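Local atomic coordinates of histidine acid phosphatase (Hafnia alvei, PDB entry 4ARU), a protein that belongs to branch 2 of the histidine phosphatase superfamily, whose members are built on an alpha/beta domain joined to a mainly helical one. Residues A[260-265]-A[318-323]. Sequence-based numbering, arbitrary orientation.
Sequences MSRTPY and GMTWTL
Arg262, the last residue of helix 243-262, meets the backbone around Gly318, where helix 307-317 ends; their CA atoms, 8.5 Å apart, are the nearest of the two segments. Gly318, with positive phi, is the C' residue of a Schellman motif, in which Met319 N bonds to Ser314 O, and from there the chain runs on extended toward strand 335-342.

The Arg262 side chain alone bridges the gap. Its chain bends at chi3 (66°), which turns the guanidinium across the start of the loop. Met319 O lies oblique to the guanidinium plane, 3.0 Å from Arg262 NH2, and accepts a weak hydrogen bond (N-H...O 125°). The Thr320 methyl, CG2, sits over one face of the group, 3.3 Å from NH2 and 3.6 Å from CZ. The end of the Met319 side chain leads away, to Val352 and Leu379.

The strongest polar partner of the guanidinium is Asp258, in a salt bridge to NH1, while NE is hydrogen-bonded to Ser314 OG of helix 307-317. With the group so oriented, the weak bond to Met319 O and the methyl contact are secondary, and the small interface depends mostly on one arginine tying two helix ends together.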
# COMPACT_ATOMS: atom_id res chain seq x y z
N MET A 260 -5.48 -10.69 -5.45
CA MET A 260 -4.60 -11.38 -4.51
C MET A 260 -4.50 -10.69 -3.15
O MET A 260 -4.03 -11.29 -2.17
CB MET A 260 -3.22 -11.56 -5.16
CG MET A 260 -3.29 -12.31 -6.49
SD MET A 260 -4.28 -13.81 -6.57
CE MET A 260 -3.48 -14.68 -5.23
N SER A 261 -4.98 -9.46 -3.06
CA SER A 261 -4.97 -8.72 -1.81
C SER A 261 -6.30 -8.10 -1.38
O SER A 261 -6.54 -7.97 -0.17
CB SER A 261 -3.89 -7.65 -1.83
OG SER A 261 -2.60 -8.30 -1.88
N ARG A 262 -7.17 -7.72 -2.30
CA ARG A 262 -8.46 -7.15 -1.92
C ARG A 262 -9.55 -8.15 -1.70
O ARG A 262 -10.44 -7.92 -0.92
CB ARG A 262 -8.95 -6.08 -2.92
CG ARG A 262 -8.01 -4.91 -3.09
CD ARG A 262 -8.64 -3.74 -3.86
NE ARG A 262 -9.74 -3.19 -3.08
CZ ARG A 262 -11.03 -3.45 -3.24
NH1 ARG A 262 -11.48 -4.25 -4.18
NH2 ARG A 262 -11.90 -2.97 -2.39
N THR A 263 -9.49 -9.27 -2.39
CA THR A 263 -10.46 -10.36 -2.17
C THR A 263 -10.77 -10.56 -0.69
O THR A 263 -9.84 -10.82 0.05
CB THR A 263 -9.86 -11.67 -2.70
OG1 THR A 263 -9.75 -11.57 -4.12
CG2 THR A 263 -10.72 -12.90 -2.32
N PRO A 264 -12.02 -10.39 -0.24
CA PRO A 264 -12.27 -10.31 1.20
C PRO A 264 -11.72 -11.50 2.03
O PRO A 264 -11.14 -11.29 3.08
CB PRO A 264 -13.77 -10.16 1.31
CG PRO A 264 -14.07 -9.31 0.09
CD PRO A 264 -13.21 -9.91 -1.00
N TYR A 265 -11.87 -12.72 1.54
CA TYR A 265 -11.37 -13.88 2.30
C TYR A 265 -9.88 -13.75 2.58
O TYR A 265 -9.39 -14.03 3.68
CB TYR A 265 -11.68 -15.17 1.55
CG TYR A 265 -11.28 -16.42 2.29
CD1 TYR A 265 -12.04 -16.90 3.34
CD2 TYR A 265 -10.14 -17.09 1.96
CE1 TYR A 265 -11.66 -18.05 4.01
CE2 TYR A 265 -9.75 -18.23 2.63
CZ TYR A 265 -10.52 -18.69 3.66
OH TYR A 265 -10.11 -19.81 4.34
N GLY A 318 -14.17 -2.43 2.01
CA GLY A 318 -14.87 -2.20 0.74
C GLY A 318 -14.52 -0.90 0.06
O GLY A 318 -15.35 -0.35 -0.69
N MET A 319 -13.35 -0.32 0.33
CA MET A 319 -12.95 1.00 -0.23
C MET A 319 -12.25 0.78 -1.56
O MET A 319 -11.34 -0.07 -1.66
CB MET A 319 -12.04 1.75 0.73
CG MET A 319 -12.70 2.04 2.07
SD MET A 319 -11.68 3.04 3.18
CE MET A 319 -10.23 2.00 3.30
N THR A 320 -12.64 1.53 -2.57
CA THR A 320 -11.98 1.45 -3.85
C THR A 320 -11.69 2.87 -4.26
O THR A 320 -12.38 3.82 -3.82
CB THR A 320 -12.80 0.73 -4.91
OG1 THR A 320 -14.06 1.34 -5.03
CG2 THR A 320 -13.02 -0.74 -4.54
N TRP A 321 -10.69 3.03 -5.10
CA TRP A 321 -10.26 4.34 -5.54
C TRP A 321 -9.47 4.27 -6.81
O TRP A 321 -8.96 3.20 -7.21
CB TRP A 321 -9.47 5.06 -4.46
CG TRP A 321 -8.20 4.38 -4.09
CD1 TRP A 321 -7.00 4.44 -4.75
CD2 TRP A 321 -7.97 3.56 -2.91
NE1 TRP A 321 -6.06 3.69 -4.07
CE2 TRP A 321 -6.61 3.14 -2.94
CE3 TRP A 321 -8.79 3.10 -1.87
CZ2 TRP A 321 -6.08 2.32 -1.96
CZ3 TRP A 321 -8.23 2.31 -0.87
CH2 TRP A 321 -6.89 1.91 -0.93
N THR A 322 -9.40 5.44 -7.46
CA THR A 322 -8.39 5.69 -8.51
C THR A 322 -7.74 7.01 -8.15
O THR A 322 -8.38 7.95 -7.67
CB THR A 322 -8.95 5.72 -9.96
OG1 THR A 322 -7.87 5.70 -10.91
CG2 THR A 322 -9.74 6.95 -10.25
N LEU A 323 -6.43 7.06 -8.33
CA LEU A 323 -5.67 8.24 -7.92
C LEU A 323 -5.31 9.13 -9.11
O LEU A 323 -4.52 8.73 -9.97
CB LEU A 323 -4.39 7.77 -7.23
CG LEU A 323 -4.61 6.83 -6.06
CD1 LEU A 323 -3.24 6.45 -5.45
CD2 LEU A 323 -5.50 7.43 -4.97